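Local coordinates for protein 1,3-alpha-isomaltosidase (Kribbella flavida DSM 17836, PDB 5X3I) that hydrolyses the alpha-1,3-glucosidic linkages of the cyclic tetrasaccharide cyclobis-(1-6)-alpha-nigerosyl to yield isomaltose during its intracellular breakdown, at residues G238-T243 with A271-D276; M224-V229 with T279-F284; E151-G156 with E265-L270. The protein carries 1 engineered substitution. All coordinates share one frame; numbering follows the deposited sequence.

Contact 1 of 3, residues G238-T243 with A271-D276; sequences GFHVRT and AIYEGD
Gly238 and Tyr273 exchange two backbone hydrogen bonds, His240 and Ala271 exchange two more, and Phe239 faces Ile272 between them as the non-hydrogen-bonded pair of this antiparallel ladder. Of the four bonds the one from Tyr273 N to Gly238 O is the straightest, at 2.7 Å and 174°. Gly238 has no side chain of its own against the ring, so Tyr273 packs directly on the backbone of strand 237-241, its CD2 3.7 Å from Gly238 O. Further along, the ring meets His240, whose CG stands anti to its backbone N (chi1 168°); this turns the imidazole to run beside the tyrosine, and Tyr273 OH sits 3.5 Å from His240 CB, at the imidazole edge. Ala271 is small enough to admit the arginine that reaches back over it, and its CB lies 3.5 Å from Arg242 NH2. On the other face, Phe239 CB touches Ile272 CD1 at 4.0 Å, a purely apolar meeting.

Glu287 positions the polar ends, forming a salt bridge with Arg242 NE and a hydrogen bond with Tyr273 OH. It belongs to helix 277-288, which covers the face bearing Tyr273 and His240. Strand 223-230 flanks strand 237-241 within the sheet, while Phe239 and Val241 meet strand 255-261 on the opposite face.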
loop_
_atom_site.group_PDB
_atom_site.type_symbol
_atom_site.label_atom_id
_atom_site.label_comp_id
_atom_site.label_asym_id
_atom_site.label_seq_id
_atom_site.Cartn_x
_atom_site.Cartn_y
_atom_site.Cartn_z
ATOM N N GLY A 238 -6.752 -14.575 17.571
ATOM C CA GLY A 238 -6.159 -14.156 16.321
ATOM C C GLY A 238 -4.887 -14.919 16.033
ATOM O O GLY A 238 -4.320 -15.545 16.919
ATOM N N PHE A 239 -4.427 -14.848 14.793
ATOM C CA PHE A 239 -3.237 -15.574 14.377
ATOM C C PHE A 239 -2.321 -14.708 13.522
ATOM O O PHE A 239 -2.772 -13.822 12.818
ATOM C CB PHE A 239 -3.620 -16.832 13.588
ATOM C CG PHE A 239 -4.255 -16.534 12.256
ATOM C CD1 PHE A 239 -3.488 -16.459 11.106
ATOM C CD2 PHE A 239 -5.614 -16.312 12.161
ATOM C CE1 PHE A 239 -4.069 -16.176 9.890
ATOM C CE2 PHE A 239 -6.199 -16.026 10.947
ATOM C CZ PHE A 239 -5.422 -15.958 9.809
ATOM N N HIS A 240 -1.035 -15.003 13.583
ATOM C CA HIS A 240 -0.054 -14.411 12.697
ATOM C C HIS A 240 0.829 -15.514 12.141
ATOM O O HIS A 240 1.514 -16.196 12.890
ATOM C CB HIS A 240 0.787 -13.371 13.441
ATOM C CG HIS A 240 1.991 -12.908 12.692
ATOM N ND1 HIS A 240 3.174 -12.581 13.318
ATOM C CD2 HIS A 240 2.197 -12.692 11.373
ATOM C CE1 HIS A 240 4.058 -12.200 12.419
ATOM N NE2 HIS A 240 3.487 -12.253 11.229
ATOM N N VAL A 241 0.818 -15.687 10.828
ATOM C CA VAL A 241 1.743 -16.625 10.213
ATOM C C VAL A 241 3.089 -15.936 10.142
ATOM O O VAL A 241 3.197 -14.889 9.492
ATOM C CB VAL A 241 1.300 -17.032 8.811
ATOM C CG1 VAL A 241 2.201 -18.122 8.271
ATOM C CG2 VAL A 241 -0.162 -17.469 8.818
ATOM N N ARG A 242 4.136 -16.484 10.752
ATOM C CA ARG A 242 5.308 -15.648 10.755
ATOM C C ARG A 242 6.143 -15.976 9.537
ATOM O O ARG A 242 7.051 -16.789 9.580
ATOM C CB ARG A 242 6.130 -15.896 12.029
ATOM C CG ARG A 242 5.370 -15.694 13.329
ATOM C CD ARG A 242 6.140 -16.225 14.527
ATOM N NE ARG A 242 5.557 -15.748 15.779
ATOM C CZ ARG A 242 5.826 -16.249 16.978
ATOM N NH1 ARG A 242 6.670 -17.268 17.096
ATOM N NH2 ARG A 242 5.250 -15.738 18.061
ATOM N N THR A 243 5.946 -15.167 8.512
ATOM C CA THR A 243 6.728 -15.232 7.300
ATOM C C THR A 243 6.544 -13.910 6.574
ATOM O O THR A 243 5.497 -13.280 6.711
ATOM C CB THR A 243 6.273 -16.397 6.399
ATOM O OG1 THR A 243 7.101 -16.467 5.241
ATOM C CG2 THR A 243 4.836 -16.209 5.972
ATOM N N ALA A 271 1.748 -18.011 15.215
ATOM C CA ALA A 271 1.467 -17.425 16.518
ATOM C C ALA A 271 -0.033 -17.343 16.728
ATOM O O ALA A 271 -0.773 -16.965 15.828
ATOM C CB ALA A 271 2.113 -16.038 16.652
ATOM N N ILE A 272 -0.476 -17.732 17.914
ATOM C CA ILE A 272 -1.875 -17.627 18.290
ATOM C C ILE A 272 -2.019 -16.621 19.425
ATOM O O ILE A 272 -1.287 -16.690 20.400
ATOM C CB ILE A 272 -2.448 -18.981 18.737
ATOM C CG1 ILE A 272 -2.329 -20.004 17.608
ATOM C CG2 ILE A 272 -3.902 -18.835 19.156
ATOM C CD1 ILE A 272 -3.123 -19.644 16.387
ATOM N N TYR A 273 -2.950 -15.683 19.294
ATOM C CA TYR A 273 -3.170 -14.699 20.353
ATOM C C TYR A 273 -4.576 -14.853 20.894
ATOM O O TYR A 273 -5.519 -14.997 20.127
ATOM C CB TYR A 273 -2.956 -13.267 19.844
ATOM C CG TYR A 273 -1.716 -13.081 19.003
ATOM C CD1 TYR A 273 -0.459 -13.105 19.573
ATOM C CD2 TYR A 273 -1.808 -12.872 17.642
ATOM C CE1 TYR A 273 0.674 -12.926 18.806
ATOM C CE2 TYR A 273 -0.682 -12.694 16.870
ATOM C CZ TYR A 273 0.554 -12.724 17.458
ATOM O OH TYR A 273 1.675 -12.559 16.690
ATOM N N GLU A 274 -4.722 -14.803 22.213
ATOM C CA GLU A 274 -6.034 -14.997 22.824
ATOM C C GLU A 274 -6.472 -13.786 23.637
ATOM O O GLU A 274 -5.659 -13.158 24.298
ATOM C CB GLU A 274 -6.017 -16.243 23.708
ATOM C CG GLU A 274 -5.323 -17.428 23.057
ATOM C CD GLU A 274 -6.096 -18.714 23.204
ATOM O OE1 GLU A 274 -6.136 -19.501 22.235
ATOM O OE2 GLU A 274 -6.659 -18.943 24.295
ATOM N N GLY A 275 -7.754 -13.444 23.558
ATOM C CA GLY A 275 -8.308 -12.380 24.378
ATOM C C GLY A 275 -9.405 -11.642 23.649
ATOM O O GLY A 275 -9.895 -12.119 22.626
ATOM N N ASP A 276 -9.785 -10.472 24.158
ATOM C CA ASP A 276 -10.662 -9.580 23.410
ATOM C C ASP A 276 -9.840 -9.003 22.255
ATOM O O ASP A 276 -8.619 -9.132 22.266
ATOM C CB ASP A 276 -11.261 -8.485 24.311
ATOM C CG ASP A 276 -10.215 -7.639 25.023
ATOM O OD1 ASP A 276 -9.053 -7.553 24.585
ATOM O OD2 ASP A 276 -10.582 -7.032 26.045
#

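Contact 2 of 3, residues M224-V229 with T279-F284; sequences MPFAHV and TVLTGF
The strand bearing Phe226 and His228 runs nearly antiparallel to the helix bearing Val280, Leu281 and Phe284, their short axes inclined at 159° and 9.6 Å apart at closest approach. No hydrogen bond joins the two; side chains fill the space between them. Just before the strand the chain turns a corner at Pro225, the centre of an inverse gamma turn, and Met224, on the near side of that corner, also points toward the helix.

Phe226 and Phe284 form an offset stack, with ring centroids 3.8 Å apart and planes only 4° from parallel. Phe284 CG is anti to its backbone N (chi1 -176°), which carries the ring out from the helix to lie flat on its partner. The overlap extends to the methylene: Phe226 CB lies over the Phe284 face, 3.9 Å from the ring centroid, in a CH-pi contact. Met224 comes to the edge instead, its SD in the ring plane and 3.9 Å from Phe284 CE2, a Met-aromatic contact suited to a flexible, extended thioether. At the far end of Phe226, CZ touches Leu281 CD1 at 4.3 Å. His228 slides past Val280, with ND1 3.8 Å from Val280 CG1, while its NE2 donates a hydrogen bond to Ser556 O. An alanine in place of Phe226 would probably leave one face of Phe284 without its stacking partner and open a gap beside Val280 and Leu281.

This is a helix packed on a sheet face, here helix 277-288 on the beta-sandwich domain that precedes the TIM barrel of family 31 glycosidases.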
loop_
_atom_site.group_PDB
_atom_site.type_symbol
_atom_site.label_atom_id
_atom_site.label_comp_id
_atom_site.label_asym_id
_atom_site.label_seq_id
_atom_site.Cartn_x
_atom_site.Cartn_y
_atom_site.Cartn_z
ATOM N N MET A 224 -0.988 -8.080 5.412
ATOM C CA MET A 224 -0.280 -8.782 6.487
ATOM C C MET A 224 -0.862 -10.195 6.711
ATOM O O MET A 224 -2.067 -10.365 6.701
ATOM C CB MET A 224 -0.355 -8.019 7.810
ATOM C CG MET A 224 0.007 -6.548 7.763
ATOM S SD MET A 224 -0.058 -5.847 9.421
ATOM C CE MET A 224 0.222 -4.109 9.005
ATOM N N PRO A 225 -0.007 -11.187 6.988
ATOM C CA PRO A 225 -0.531 -12.533 7.265
ATOM C C PRO A 225 -1.052 -12.622 8.693
ATOM O O PRO A 225 -0.518 -13.360 9.505
ATOM C CB PRO A 225 0.685 -13.427 7.064
ATOM C CG PRO A 225 1.847 -12.556 7.407
ATOM C CD PRO A 225 1.464 -11.162 6.976
ATOM N N PHE A 226 -2.053 -11.818 9.003
ATOM C CA PHE A 226 -2.573 -11.722 10.359
ATOM C C PHE A 226 -4.042 -11.378 10.293
ATOM O O PHE A 226 -4.458 -10.630 9.425
ATOM C CB PHE A 226 -1.812 -10.666 11.184
ATOM C CG PHE A 226 -2.599 -10.139 12.366
ATOM C CD1 PHE A 226 -2.513 -10.757 13.601
ATOM C CD2 PHE A 226 -3.448 -9.053 12.228
ATOM C CE1 PHE A 226 -3.242 -10.291 14.684
ATOM C CE2 PHE A 226 -4.186 -8.587 13.313
ATOM C CZ PHE A 226 -4.083 -9.211 14.536
ATOM N N ALA A 227 -4.832 -11.923 11.208
ATOM C CA ALA A 227 -6.247 -11.575 11.276
ATOM C C ALA A 227 -6.853 -11.864 12.640
ATOM O O ALA A 227 -6.363 -12.709 13.382
ATOM C CB ALA A 227 -7.023 -12.319 10.213
ATOM N N HIS A 228 -7.952 -11.181 12.931
ATOM C CA HIS A 228 -8.765 -11.484 14.093
ATOM C C HIS A 228 -9.730 -12.610 13.734
ATOM O O HIS A 228 -10.301 -12.615 12.646
ATOM C CB HIS A 228 -9.567 -10.255 14.549
ATOM C CG HIS A 228 -8.729 -9.140 15.096
ATOM N ND1 HIS A 228 -8.514 -8.962 16.444
ATOM C CD2 HIS A 228 -8.063 -8.141 14.473
ATOM C CE1 HIS A 228 -7.742 -7.908 16.630
ATOM N NE2 HIS A 228 -7.455 -7.390 15.450
ATOM N N VAL A 229 -9.916 -13.559 14.641
ATOM C CA VAL A 229 -11.066 -14.443 14.535
ATOM C C VAL A 229 -11.985 -14.079 15.687
ATOM O O VAL A 229 -11.722 -14.409 16.840
ATOM C CB VAL A 229 -10.675 -15.929 14.602
ATOM C CG1 VAL A 229 -11.876 -16.805 14.266
ATOM C CG2 VAL A 229 -9.517 -16.216 13.662
ATOM N N THR A 279 -6.652 -7.054 23.040
ATOM C CA THR A 279 -5.597 -7.878 23.615
ATOM C C THR A 279 -4.952 -8.777 22.554
ATOM O O THR A 279 -3.756 -9.018 22.585
ATOM C CB THR A 279 -6.126 -8.743 24.771
ATOM O OG1 THR A 279 -6.669 -7.892 25.785
ATOM C CG2 THR A 279 -5.010 -9.579 25.381
ATOM N N VAL A 280 -5.750 -9.255 21.613
ATOM C CA VAL A 280 -5.211 -9.992 20.474
ATOM C C VAL A 280 -4.254 -9.096 19.686
ATOM O O VAL A 280 -3.136 -9.495 19.372
ATOM C CB VAL A 280 -6.322 -10.509 19.553
ATOM C CG1 VAL A 280 -5.750 -10.948 18.213
ATOM C CG2 VAL A 280 -7.064 -11.671 20.213
ATOM N N LEU A 281 -4.686 -7.875 19.400
ATOM C CA LEU A 281 -3.842 -6.940 18.667
ATOM C C LEU A 281 -2.554 -6.635 19.437
ATOM O O LEU A 281 -1.481 -6.559 18.848
ATOM C CB LEU A 281 -4.612 -5.659 18.355
ATOM C CG LEU A 281 -3.928 -4.643 17.434
ATOM C CD1 LEU A 281 -3.310 -5.331 16.215
ATOM C CD2 LEU A 281 -4.937 -3.592 17.012
ATOM N N THR A 282 -2.659 -6.506 20.756
ATOM C CA THR A 282 -1.496 -6.215 21.584
ATOM C C THR A 282 -0.435 -7.298 21.431
ATOM O O THR A 282 0.751 -7.005 21.313
ATOM C CB THR A 282 -1.876 -6.082 23.070
ATOM O OG1 THR A 282 -2.787 -4.993 23.241
ATOM C CG2 THR A 282 -0.645 -5.850 23.927
ATOM N N GLY A 283 -0.871 -8.552 21.435
ATOM C CA GLY A 283 0.041 -9.661 21.234
ATOM C C GLY A 283 0.760 -9.578 19.897
ATOM O O GLY A 283 1.969 -9.749 19.831
ATOM N N PHE A 284 0.008 -9.322 18.834
ATOM C CA PHE A 284 0.580 -9.122 17.501
ATOM C C PHE A 284 1.607 -7.977 17.512
ATOM O O PHE A 284 2.746 -8.157 17.102
ATOM C CB PHE A 284 -0.537 -8.845 16.488
ATOM C CG PHE A 284 -0.071 -8.720 15.051
ATOM C CD1 PHE A 284 0.797 -9.643 14.497
ATOM C CD2 PHE A 284 -0.541 -7.690 14.250
ATOM C CE1 PHE A 284 1.197 -9.535 13.183
ATOM C CE2 PHE A 284 -0.142 -7.574 12.939
ATOM C CZ PHE A 284 0.725 -8.493 12.403
#

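Contact 3 of 3, residues E151-G156 with E265-L270; sequences EVRGGG and EPVVDL. With SO4 (sulfate ion), chain C.
Val152 and Val268 pair within a parallel two-strand ladder at the margin of a mixed sheet, part of the N-terminal galactose mutarotase-like beta-sandwich. Strand 151-153 is the outermost strand here, tied to its neighbour by the alternating bonds of a parallel pair: Arg153 N gives to Val268 O at 2.8 Å, and Arg153 O accepts from Leu270 N at 2.8 Å. The branched valines suit extended strands; Val152 CG2 packs 4.1 Å from Val268 CB, and both side chains turn inward onto Phe176 of strand 170-179.

The exposed face carries charge. The extended Arg153 lays one guanidinium face over Val267, whose CG1 is 3.7 Å from Arg153 NE. That same NE forms a salt bridge with Glu151 OE1 at 2.9 Å, reaching the oxygen from above the carboxylate plane, which ties the arginine back along its own strand.

Beyond the strand three glycines turn the chain. A side chain on Gly154 would run into Leu270 O, and one on Gly155 into Leu270 CD2. The turn exposes amide hydrogens to a sulfate, probably from the crystallisation liquor: Gly154 N binds sulfate O2 at 3.1 Å, and Gly156 N binds sulfate O1 at 2.7 Å.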
loop_
_atom_site.group_PDB
_atom_site.type_symbol
_atom_site.label_atom_id
_atom_site.label_comp_id
_atom_site.label_asym_id
_atom_site.label_seq_id
_atom_site.Cartn_x
_atom_site.Cartn_y
_atom_site.Cartn_z
ATOM N N GLU A 151 6.838 -29.339 9.771
ATOM C CA GLU A 151 5.954 -29.087 10.899
ATOM C C GLU A 151 5.262 -27.736 10.801
ATOM O O GLU A 151 5.841 -26.749 10.348
ATOM C CB GLU A 151 6.723 -29.140 12.217
ATOM C CG GLU A 151 7.581 -30.363 12.412
ATOM C CD GLU A 151 8.533 -30.202 13.575
ATOM O OE1 GLU A 151 8.258 -29.358 14.455
ATOM O OE2 GLU A 151 9.563 -30.908 13.604
ATOM N N VAL A 152 4.016 -27.707 11.235
ATOM C CA VAL A 152 3.352 -26.460 11.528
ATOM C C VAL A 152 3.380 -26.319 13.037
ATOM O O VAL A 152 2.800 -27.134 13.751
ATOM C CB VAL A 152 1.922 -26.428 10.996
ATOM C CG1 VAL A 152 1.191 -25.207 11.527
ATOM C CG2 VAL A 152 1.935 -26.441 9.481
ATOM N N ARG A 153 4.094 -25.312 13.521
ATOM C CA ARG A 153 4.302 -25.141 14.951
ATOM C C ARG A 153 3.501 -23.981 15.504
ATOM O O ARG A 153 3.516 -22.892 14.936
ATOM C CB ARG A 153 5.777 -24.908 15.254
ATOM C CG ARG A 153 6.706 -25.961 14.713
ATOM C CD ARG A 153 8.149 -25.529 14.875
ATOM N NE ARG A 153 9.073 -26.555 14.406
ATOM C CZ ARG A 153 10.392 -26.410 14.357
ATOM N NH1 ARG A 153 10.949 -25.275 14.749
ATOM N NH2 ARG A 153 11.153 -27.401 13.916
ATOM N N GLY A 154 2.818 -24.214 16.619
ATOM C CA GLY A 154 2.230 -23.131 17.383
ATOM C C GLY A 154 0.726 -22.957 17.378
ATOM O O GLY A 154 0.203 -22.161 18.158
ATOM N N GLY A 155 0.019 -23.697 16.534
ATOM C CA GLY A 155 -1.422 -23.544 16.460
ATOM C C GLY A 155 -2.228 -24.407 17.417
ATOM O O GLY A 155 -3.434 -24.218 17.562
ATOM N N GLY A 156 -1.573 -25.362 18.066
ATOM C CA GLY A 156 -2.258 -26.261 18.982
ATOM C C GLY A 156 -3.433 -26.992 18.358
ATOM O O GLY A 156 -3.379 -27.400 17.200
ATOM N N GLU A 265 13.534 -24.369 4.622
ATOM C CA GLU A 265 13.140 -25.064 5.833
ATOM C C GLU A 265 11.646 -25.326 5.820
ATOM O O GLU A 265 10.856 -24.391 5.797
ATOM C CB GLU A 265 13.539 -24.250 7.068
ATOM C CG GLU A 265 13.249 -24.924 8.393
ATOM C CD GLU A 265 13.593 -24.050 9.596
ATOM O OE1 GLU A 265 14.240 -24.559 10.535
ATOM O OE2 GLU A 265 13.209 -22.860 9.610
ATOM N N PRO A 266 11.250 -26.608 5.841
ATOM C CA PRO A 266 9.828 -26.954 5.796
ATOM C C PRO A 266 9.135 -26.742 7.141
ATOM O O PRO A 266 8.590 -27.681 7.712
ATOM C CB PRO A 266 9.844 -28.435 5.412
ATOM C CG PRO A 266 11.110 -28.946 5.988
ATOM C CD PRO A 266 12.107 -27.805 5.888
ATOM N N VAL A 267 9.155 -25.511 7.637
ATOM C CA VAL A 267 8.545 -25.193 8.922
ATOM C C VAL A 267 7.647 -23.972 8.803
ATOM O O VAL A 267 8.042 -22.965 8.218
ATOM C CB VAL A 267 9.616 -24.936 10.002
ATOM C CG1 VAL A 267 8.975 -24.461 11.298
ATOM C CG2 VAL A 267 10.438 -26.187 10.244
ATOM N N VAL A 268 6.434 -24.068 9.335
ATOM C CA VAL A 268 5.560 -22.912 9.444
ATOM C C VAL A 268 5.365 -22.572 10.917
ATOM O O VAL A 268 4.817 -23.363 11.685
ATOM C CB VAL A 268 4.200 -23.144 8.778
ATOM C CG1 VAL A 268 3.272 -21.994 9.075
ATOM C CG2 VAL A 268 4.366 -23.305 7.275
ATOM N N ASP A 269 5.852 -21.401 11.308
ATOM C CA ASP A 269 5.687 -20.923 12.672
ATOM C C ASP A 269 4.443 -20.059 12.761
ATOM O O ASP A 269 4.344 -19.022 12.107
ATOM C CB ASP A 269 6.914 -20.139 13.137
ATOM C CG ASP A 269 8.122 -21.024 13.370
ATOM O OD1 ASP A 269 9.065 -20.967 12.552
ATOM O OD2 ASP A 269 8.132 -21.774 14.372
ATOM N N LEU A 270 3.496 -20.491 13.578
ATOM C CA LEU A 270 2.208 -19.833 13.673
ATOM C C LEU A 270 1.980 -19.316 15.085
ATOM O O LEU A 270 2.036 -20.083 16.044
ATOM C CB LEU A 270 1.094 -20.792 13.264
ATOM C CG LEU A 270 -0.345 -20.291 13.357
ATOM C CD1 LEU A 270 -0.635 -19.292 12.258
ATOM C CD2 LEU A 270 -1.341 -21.446 13.330
HETATM S S SO4 C . 1.800 -26.948 18.900
HETATM O O1 SO4 C . 0.992 -25.733 18.866
HETATM O O2 SO4 C . 3.154 -26.696 18.418
HETATM O O3 SO4 C . 1.873 -27.433 20.273
HETATM O O4 SO4 C . 1.164 -27.953 18.057
#

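The three contacts share one mixed sheet. Contacts 1 and 3 use successive parts of strand 267-274, their centres 13 Å apart, and Arg242 N of contact 1 bonds to Asp269 O of contact 3 at 2.9 Å. Contact 2 is closer to contact 1, with centres 5 Å apart; strands 223-230 and 237-241 are neighbours, joined by Val241 N to Pro225 O at 3.0 Å. Contacts 2 and 3 do not touch, their nearest atoms being about 7 Å apart. All three lie away from the active site, where Ala471 is the engineered replacement of the inferred nucleophile and Asp536 the inferred proton donor; the sulfate sits at contact 3.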